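Local coordinates for nitrogenase molybdenum-iron protein alpha chain (Clostridium pasteurianum, PDB 5VPW) that forms, with the beta chain, the molybdenum-iron component of nitrogenase, which reduces dinitrogen to ammonium at an iron-molybdenum cofactor, at residues A[207-212]-A[235-240]; A[26-31]-A[434-439]. All coordinates share one frame; numbering follows the deposited sequence.

Interaction 1. Residues A[207-212]-A[235-240]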
ATOM      1  N   LYS A 207      48.161 -15.949  13.225  1.00 31.49           N
ATOM      2  CA  LYS A 207      48.016 -17.284  13.794  1.00 43.26           C
ATOM      3  C   LYS A 207      46.633 -17.882  13.544  1.00 30.08           C
ATOM      4  O   LYS A 207      45.644 -17.176  13.496  1.00 30.60           O
ATOM      5  CB  LYS A 207      48.276 -17.270  15.309  1.00 46.89           C
ATOM      6  CG  LYS A 207      49.749 -17.410  15.688  1.00 63.94           C
ATOM      7  CD  LYS A 207      49.926 -18.244  16.957  1.00 68.51           C
ATOM      8  CE  LYS A 207      49.370 -17.539  18.186  1.00 61.51           C
ATOM      9  NZ  LYS A 207      49.136 -18.520  19.280  1.00 70.56           N
ATOM     10  N   TYR A 208      46.607 -19.193  13.427  1.00 31.55           N
ATOM     11  CA  TYR A 208      45.392 -19.954  13.178  1.00 32.84           C
ATOM     12  C   TYR A 208      44.597 -19.438  11.965  1.00 30.53           C
ATOM     13  O   TYR A 208      43.389 -19.423  12.004  1.00 29.15           O
ATOM     14  CB  TYR A 208      44.522 -19.935  14.428  1.00 40.26           C
ATOM     15  CG  TYR A 208      45.233 -20.394  15.669  1.00 42.72           C
ATOM     16  CD1 TYR A 208      45.773 -21.670  15.750  1.00 47.40           C
ATOM     17  CD2 TYR A 208      45.366 -19.546  16.767  1.00 52.81           C
ATOM     18  CE1 TYR A 208      46.407 -22.101  16.899  1.00 62.09           C
ATOM     19  CE2 TYR A 208      46.009 -19.960  17.919  1.00 59.59           C
ATOM     20  CZ  TYR A 208      46.527 -21.238  17.983  1.00 67.10           C
ATOM     21  OH  TYR A 208      47.159 -21.659  19.132  1.00 70.66           O
ATOM     22  N   SER A 209      45.301 -19.008  10.914  1.00 22.53           N
ATOM     23  CA  SER A 209      44.698 -18.477   9.727  1.00 22.67           C
ATOM     24  C   SER A 209      44.090 -19.568   8.818  1.00 22.60           C
ATOM     25  O   SER A 209      44.762 -20.528   8.446  1.00 21.39           O
ATOM     26  CB  SER A 209      45.732 -17.676   8.951  1.00 24.86           C
ATOM     27  OG  SER A 209      45.098 -16.848   7.974  1.00 31.41           O
ATOM     28  N   ILE A 210      42.808 -19.390   8.485  1.00 20.28           N
ATOM     29  CA  ILE A 210      42.101 -20.218   7.488  1.00 24.27           C
ATOM     30  C   ILE A 210      41.433 -19.363   6.412  1.00 22.14           C
ATOM     31  O   ILE A 210      41.170 -18.178   6.629  1.00 24.14           O
ATOM     32  CB  ILE A 210      41.031 -21.104   8.147  1.00 26.79           C
ATOM     33  CG1 ILE A 210      39.950 -20.259   8.833  1.00 27.62           C
ATOM     34  CG2 ILE A 210      41.681 -22.047   9.151  1.00 25.62           C
ATOM     35  CD1 ILE A 210      38.672 -20.151   8.037  1.00 40.15           C
ATOM     36  N   ASN A 211      41.207 -19.963   5.227  1.00 24.25           N
ATOM     37  CA  ASN A 211      40.313 -19.402   4.220  1.00 21.48           C
ATOM     38  C   ASN A 211      39.070 -20.274   4.079  1.00 22.84           C
ATOM     39  O   ASN A 211      39.121 -21.492   4.267  1.00 22.49           O
ATOM     40  CB  ASN A 211      40.923 -19.329   2.815  1.00 23.03           C
ATOM     41  CG  ASN A 211      42.174 -18.502   2.745  1.00 24.71           C
ATOM     42  OD1 ASN A 211      42.297 -17.486   3.406  1.00 23.45           O
ATOM     43  ND2 ASN A 211      43.126 -18.940   1.900  1.00 25.32           N
ATOM     44  N   VAL A 212      37.954 -19.652   3.718  1.00 20.32           N
ATOM     45  CA  VAL A 212      36.767 -20.432   3.349  1.00 22.29           C
ATOM     46  C   VAL A 212      36.605 -20.230   1.857  1.00 19.90           C
ATOM     47  O   VAL A 212      36.289 -19.133   1.412  1.00 20.26           O
ATOM     48  CB  VAL A 212      35.487 -20.019   4.103  1.00 22.89           C
ATOM     49  CG1 VAL A 212      34.353 -20.991   3.748  1.00 23.75           C
ATOM     50  CG2 VAL A 212      35.725 -20.010   5.601  1.00 26.50           C
ATOM     51  N   HIS A 235      41.502 -17.192  12.812  1.00 23.47           N
ATOM     52  CA  HIS A 235      41.467 -15.958  12.029  1.00 25.69           C
ATOM     53  C   HIS A 235      40.961 -16.304  10.631  1.00 24.82           C
ATOM     54  O   HIS A 235      41.586 -17.101   9.920  1.00 23.10           O
ATOM     55  CB  HIS A 235      42.849 -15.326  11.914  1.00 30.38           C
ATOM     56  CG  HIS A 235      42.878 -14.094  11.048  1.00 36.87           C
ATOM     57  ND1 HIS A 235      43.528 -14.048   9.825  1.00 46.15           N
ATOM     58  CD2 HIS A 235      42.322 -12.870  11.220  1.00 39.13           C
ATOM     59  CE1 HIS A 235      43.369 -12.850   9.285  1.00 41.46           C
ATOM     60  NE2 HIS A 235      42.633 -12.120  10.106  1.00 39.16           N
ATOM     61  N   VAL A 236      39.825 -15.739  10.237  1.00 25.18           N
ATOM     62  CA  VAL A 236      39.326 -15.987   8.897  1.00 22.59           C
ATOM     63  C   VAL A 236      40.016 -15.017   7.977  1.00 24.73           C
ATOM     64  O   VAL A 236      39.703 -13.848   7.941  1.00 28.76           O
ATOM     65  CB  VAL A 236      37.802 -15.835   8.777  1.00 25.17           C
ATOM     66  CG1 VAL A 236      37.385 -16.067   7.343  1.00 26.35           C
ATOM     67  CG2 VAL A 236      37.099 -16.820   9.697  1.00 29.42           C
ATOM     68  N   ASN A 237      40.999 -15.509   7.242  1.00 23.29           N
ATOM     69  CA  ASN A 237      41.823 -14.632   6.403  1.00 25.31           C
ATOM     70  C   ASN A 237      41.072 -14.160   5.177  1.00 27.90           C
ATOM     71  O   ASN A 237      41.101 -12.986   4.818  1.00 25.80           O
ATOM     72  CB  ASN A 237      43.079 -15.402   5.970  1.00 26.71           C
ATOM     73  CG  ASN A 237      43.958 -14.620   5.017  1.00 26.05           C
ATOM     74  OD1 ASN A 237      44.533 -13.604   5.373  1.00 25.28           O
ATOM     75  ND2 ASN A 237      44.132 -15.151   3.821  1.00 24.01           N
ATOM     76  N   ALA A 238      40.437 -15.083   4.477  1.00 26.02           N
ATOM     77  CA  ALA A 238      39.754 -14.690   3.257  1.00 22.31           C
ATOM     78  C   ALA A 238      38.593 -15.627   3.047  1.00 24.06           C
ATOM     79  O   ALA A 238      38.690 -16.802   3.395  1.00 23.12           O
ATOM     80  CB  ALA A 238      40.704 -14.764   2.090  1.00 24.06           C
ATOM     81  N   THR A 239      37.495 -15.101   2.522  1.00 21.20           N
ATOM     82  CA  THR A 239      36.396 -15.931   2.019  1.00 23.48           C
ATOM     83  C   THR A 239      36.324 -15.707   0.523  1.00 19.15           C
ATOM     84  O   THR A 239      36.171 -14.567   0.088  1.00 20.84           O
ATOM     85  CB  THR A 239      35.069 -15.560   2.721  1.00 28.97           C
ATOM     86  OG1 THR A 239      35.223 -15.781   4.120  1.00 27.25           O
ATOM     87  CG2 THR A 239      33.904 -16.463   2.269  1.00 26.47           C
ATOM     88  N   LEU A 240      36.503 -16.758  -0.285  1.00 19.87           N
ATOM     89  CA  LEU A 240      36.405 -16.584  -1.748  1.00 20.29           C
ATOM     90  C   LEU A 240      35.018 -17.039  -2.210  1.00 18.28           C
ATOM     91  O   LEU A 240      34.716 -18.209  -2.178  1.00 19.29           O
ATOM     92  CB  LEU A 240      37.499 -17.370  -2.482  1.00 21.48           C
ATOM     93  CG  LEU A 240      38.787 -16.587  -2.797  1.00 22.94           C
ATOM     94  CD1 LEU A 240      39.462 -16.043  -1.555  1.00 26.80           C
ATOM     95  CD2 LEU A 240      39.735 -17.483  -3.587  1.00 27.39           C
TER
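The amide groups of Asn211 and Asn237 lie side by side and point the same way, their planes 33° apart: Asn237 ND2 donates to Asn211 OD1 over 3.0 Å, with OD1 in the amide plane of Asn237 and ND2 on a lone pair of OD1. The imidazole of His235 is met at its edge, in plane, by the hydroxyl of Ser209; OG is 3.7 Å from ND1, a contact only, and ND1 has no polar partner in the model. Asn237 has CG anti to its backbone N (chi1 176°), a torsion that carries the amide toward Asn211 while CB packs 3.2 Å from Ser209 OG. The loop 251-256 supplies further partners: Asn237 ND2 also reaches Asn251 O, Asn211 ND2 bonds to Ala252 O, and Ser209 OG to Lys254 O. Asn211 ND2 is also bonded to Asn258 OD1 of the neighbouring strand 257-260. The two strands are parallel neighbours in a beta-alpha-beta unit, in which helix 221-232 connects strand 209-215 to the outermost strand 235-239 of a four-stranded parallel sheet. Their backbones are joined by Ile210 N to His235 O at 3.0 Å and Asn237 N to Ile210 O at 2.7 Å. At Asn237 the backbone turns to helical angles, and the register resumes one residue later on the second strand, with Val212 opposite Thr239 and Val212 N bonded to Ala238 O at 3.0 Å. On the other face the side chains of Ile210 and Val236 cross at an angle, with Ile210 CD1 4.0 Å from Val236 CG2; Ile210 touches Leu229, and Val236 touches Asp226 and Glu230, of the connecting helix. Beyond Val212, the amide of Leu240 donates to Val212 O, 2.9 Å away.

Interaction 2. Residues A[26-31]-A[434-439]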
ATOM      1  N   VAL A  26      21.119 -42.874 -11.797  1.00 21.81           N
ATOM      2  CA  VAL A  26      21.674 -44.024 -11.088  1.00 24.83           C
ATOM      3  C   VAL A  26      20.990 -44.218  -9.757  1.00 26.08           C
ATOM      4  O   VAL A  26      20.297 -43.322  -9.260  1.00 26.37           O
ATOM      5  CB  VAL A  26      23.204 -43.918 -10.857  1.00 25.66           C
ATOM      6  CG1 VAL A  26      23.941 -43.904 -12.185  1.00 31.77           C
ATOM      7  CG2 VAL A  26      23.570 -42.715  -9.987  1.00 27.58           C
ATOM      8  N   ILE A  27      21.225 -45.383  -9.173  1.00 24.86           N
ATOM      9  CA  ILE A  27      20.715 -45.717  -7.856  1.00 27.37           C
ATOM     10  C   ILE A  27      21.874 -46.225  -7.064  1.00 29.09           C
ATOM     11  O   ILE A  27      22.606 -47.099  -7.512  1.00 27.98           O
ATOM     12  CB  ILE A  27      19.638 -46.811  -7.919  1.00 34.84           C
ATOM     13  CG1 ILE A  27      18.527 -46.349  -8.872  1.00 42.81           C
ATOM     14  CG2 ILE A  27      19.131 -47.126  -6.516  1.00 36.14           C
ATOM     15  CD1 ILE A  27      17.231 -47.133  -8.806  1.00 54.64           C
ATOM     16  N   LYS A  28      22.070 -45.661  -5.889  1.00 28.66           N
ATOM     17  CA  LYS A  28      23.101 -46.132  -5.010  1.00 33.49           C
ATOM     18  C   LYS A  28      22.581 -47.385  -4.323  1.00 31.12           C
ATOM     19  O   LYS A  28      21.483 -47.374  -3.784  1.00 32.59           O
ATOM     20  CB  LYS A  28      23.441 -45.073  -3.981  1.00 32.92           C
ATOM     21  CG  LYS A  28      24.206 -45.674  -2.833  1.00 32.92           C
ATOM     22  CD  LYS A  28      24.716 -44.633  -1.866  1.00 35.82           C
ATOM     23  CE  LYS A  28      25.729 -45.244  -0.931  1.00 34.27           C
ATOM     24  NZ  LYS A  28      26.654 -44.220  -0.403  1.00 39.27           N
ATOM     25  N   THR A  29      23.348 -48.476  -4.351  1.00 36.49           N
ATOM     26  CA  THR A  29      22.928 -49.734  -3.700  1.00 38.21           C
ATOM     27  C   THR A  29      24.048 -50.321  -2.844  1.00 44.25           C
ATOM     28  O   THR A  29      25.192 -49.852  -2.879  1.00 43.02           O
ATOM     29  CB  THR A  29      22.490 -50.819  -4.721  1.00 42.71           C
ATOM     30  OG1 THR A  29      23.633 -51.340  -5.415  1.00 42.36           O
ATOM     31  CG2 THR A  29      21.495 -50.270  -5.736  1.00 46.23           C
ATOM     32  N   GLU A  30      23.721 -51.355  -2.073  1.00 60.07           N
ATOM     33  CA  GLU A  30      24.735 -52.024  -1.263  1.00 66.38           C
ATOM     34  C   GLU A  30      25.721 -52.765  -2.172  1.00 57.98           C
ATOM     35  O   GLU A  30      26.920 -52.775  -1.914  1.00 58.59           O
ATOM     36  CB  GLU A  30      24.101 -52.970  -0.240  1.00 73.34           C
ATOM     37  CG  GLU A  30      24.870 -52.986   1.072  1.00 88.96           C
ATOM     38  CD  GLU A  30      24.429 -54.087   2.015  1.00 95.70           C
ATOM     39  OE1 GLU A  30      24.836 -55.251   1.807  1.00 97.99           O
ATOM     40  OE2 GLU A  30      23.690 -53.784   2.977  1.00 88.97           O
ATOM     41  N   GLU A  31      25.193 -53.339  -3.251  1.00 63.42           N
ATOM     42  CA  GLU A  31      25.974 -54.008  -4.305  1.00 62.59           C
ATOM     43  C   GLU A  31      26.920 -53.054  -5.070  1.00 72.09           C
ATOM     44  O   GLU A  31      28.061 -53.417  -5.388  1.00 46.31           O
ATOM     45  CB  GLU A  31      24.999 -54.660  -5.300  1.00 75.69           C
ATOM     46  CG  GLU A  31      25.515 -55.908  -6.004  1.00 78.20           C
ATOM     47  CD  GLU A  31      24.431 -56.973  -6.145  1.00 91.50           C
ATOM     48  OE1 GLU A  31      24.695 -58.133  -5.739  1.00 78.58           O
ATOM     49  OE2 GLU A  31      23.312 -56.647  -6.631  1.00 63.82           O
ATOM     50  N   MET A 434      25.502 -40.766   0.964  1.00 33.59           N
ATOM     51  CA  MET A 434      24.059 -40.970   0.840  1.00 34.33           C
ATOM     52  C   MET A 434      23.616 -42.374   1.174  1.00 33.52           C
ATOM     53  O   MET A 434      24.361 -43.312   0.985  1.00 37.50           O
ATOM     54  CB  MET A 434      23.643 -40.665  -0.566  1.00 32.93           C
ATOM     55  CG  MET A 434      23.779 -39.196  -0.886  1.00 43.04           C
ATOM     56  SD  MET A 434      23.515 -39.011  -2.629  1.00 34.43           S
ATOM     57  CE  MET A 434      23.591 -37.216  -2.801  1.00 42.23           C
ATOM     58  N   HIS A 435      22.386 -42.501   1.645  1.00 30.69           N
ATOM     59  CA  HIS A 435      21.826 -43.791   2.033  1.00 36.54           C
ATOM     60  C   HIS A 435      21.545 -44.664   0.792  1.00 37.35           C
ATOM     61  O   HIS A 435      21.188 -44.160  -0.282  1.00 27.42           O
ATOM     62  CB  HIS A 435      20.545 -43.593   2.861  1.00 35.14           C
ATOM     63  CG  HIS A 435      19.396 -42.995   2.095  1.00 44.23           C
ATOM     64  ND1 HIS A 435      18.454 -43.762   1.437  1.00 46.50           N
ATOM     65  CD2 HIS A 435      19.027 -41.702   1.898  1.00 44.09           C
ATOM     66  CE1 HIS A 435      17.569 -42.971   0.854  1.00 44.64           C
ATOM     67  NE2 HIS A 435      17.896 -41.716   1.115  1.00 47.17           N
ATOM     68  N   ASP A 436      21.737 -45.968   0.959  1.00 35.03           N
ATOM     69  CA  ASP A 436      21.363 -46.974  -0.038  1.00 38.31           C
ATOM     70  C   ASP A 436      19.934 -46.774  -0.491  1.00 34.71           C
ATOM     71  O   ASP A 436      19.071 -46.545   0.329  1.00 33.53           O
ATOM     72  CB  ASP A 436      21.502 -48.396   0.540  1.00 41.67           C
ATOM     73  CG  ASP A 436      22.950 -48.814   0.750  1.00 52.80           C
ATOM     74  OD1 ASP A 436      23.863 -48.187   0.162  1.00 53.72           O
ATOM     75  OD2 ASP A 436      23.174 -49.784   1.505  1.00 65.05           O
ATOM     76  N   GLY A 437      19.688 -46.879  -1.798  1.00 31.38           N
ATOM     77  CA  GLY A 437      18.354 -46.647  -2.366  1.00 30.66           C
ATOM     78  C   GLY A 437      18.187 -45.219  -2.908  1.00 28.23           C
ATOM     79  O   GLY A 437      17.193 -44.906  -3.531  1.00 28.15           O
ATOM     80  N   THR A 438      19.144 -44.336  -2.648  1.00 28.85           N
ATOM     81  CA  THR A 438      19.012 -42.976  -3.155  1.00 28.38           C
ATOM     82  C   THR A 438      19.144 -42.995  -4.677  1.00 23.64           C
ATOM     83  O   THR A 438      20.070 -43.596  -5.241  1.00 24.58           O
ATOM     84  CB  THR A 438      20.054 -41.971  -2.607  1.00 33.38           C
ATOM     85  OG1 THR A 438      20.029 -41.934  -1.169  1.00 26.03           O
ATOM     86  CG2 THR A 438      19.736 -40.558  -3.142  1.00 27.04           C
ATOM     87  N   ILE A 439      18.203 -42.346  -5.329  1.00 21.61           N
ATOM     88  CA  ILE A 439      18.226 -42.190  -6.775  1.00 26.09           C
ATOM     89  C   ILE A 439      18.769 -40.801  -7.123  1.00 25.56           C
ATOM     90  O   ILE A 439      18.273 -39.792  -6.604  1.00 24.17           O
ATOM     91  CB  ILE A 439      16.802 -42.339  -7.330  1.00 26.49           C
ATOM     92  CG1 ILE A 439      16.247 -43.740  -7.022  1.00 31.61           C
ATOM     93  CG2 ILE A 439      16.741 -42.090  -8.837  1.00 23.70           C
ATOM     94  CD1 ILE A 439      14.736 -43.825  -7.085  1.00 30.78           C
TER
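Lys28 stretches its side chain alongside residues 434-436, where the chain enters a turn, with CG 3.9 Å from Asp436 OD1 and CD and CE passing close to Met434 O, CE at 3.0 Å from that oxygen. The turn, type II from His435 to Thr438, leads into strand 439-442, against which strand 25-27 runs antiparallel at the edge of a mixed five-stranded sheet. Ile27 and Ile439 form a non-hydrogen-bonded pair here, their side chains side by side and pointing the same way, CG1 to CG1 at 3.9 Å. Past this pair both backbone polar atoms of Lys28 are bonded to the turn segment: its N donates to Thr438 O at 2.9 Å, and its O accepts from Gly437 N at 2.7 Å. Gly437 has a positive phi (96°), as expected at the third position of a type II turn. Inside the turn His435 O accepts both Thr438 N and Thr438 OG1, the hydroxyl lying in the carbonyl plane, on a lone pair. Asp436 also faces Glu30, whose CG is 3.6 Å from Asp436 OD2, but Glu30 is poorly ordered and any repulsion between the two carboxylates is uncertain. The fully extended chain of Lys28 (chi1 164°) takes the ammonium to the residue just before the turn. There NZ donates to Met434 O at 2.8 Å, in the carbonyl plane, and is held a second time by Met431 O.

In the fold
Interactions 1 and 2 lie in different sheets of the chain, with centres 36 Å apart and nearest atoms about 21 Å apart, so they do not touch. Interaction 1 joins the edge and next strand of the parallel sheet of strands 235-239, 209-215, 257-260 and 281-283. Interaction 2 lies at an outer edge of the mixed sheet. Along the chain, residues 26-31 come first, then 207-212 and 235-240, and 434-439 last, so interaction 2 ties the N-terminal segment to a sheet formed by the later part of the chain. Both sheets come near the iron-molybdenum cluster, which lies about 11 Å from the side chain of Leu240 and about 12 Å from that of Met434.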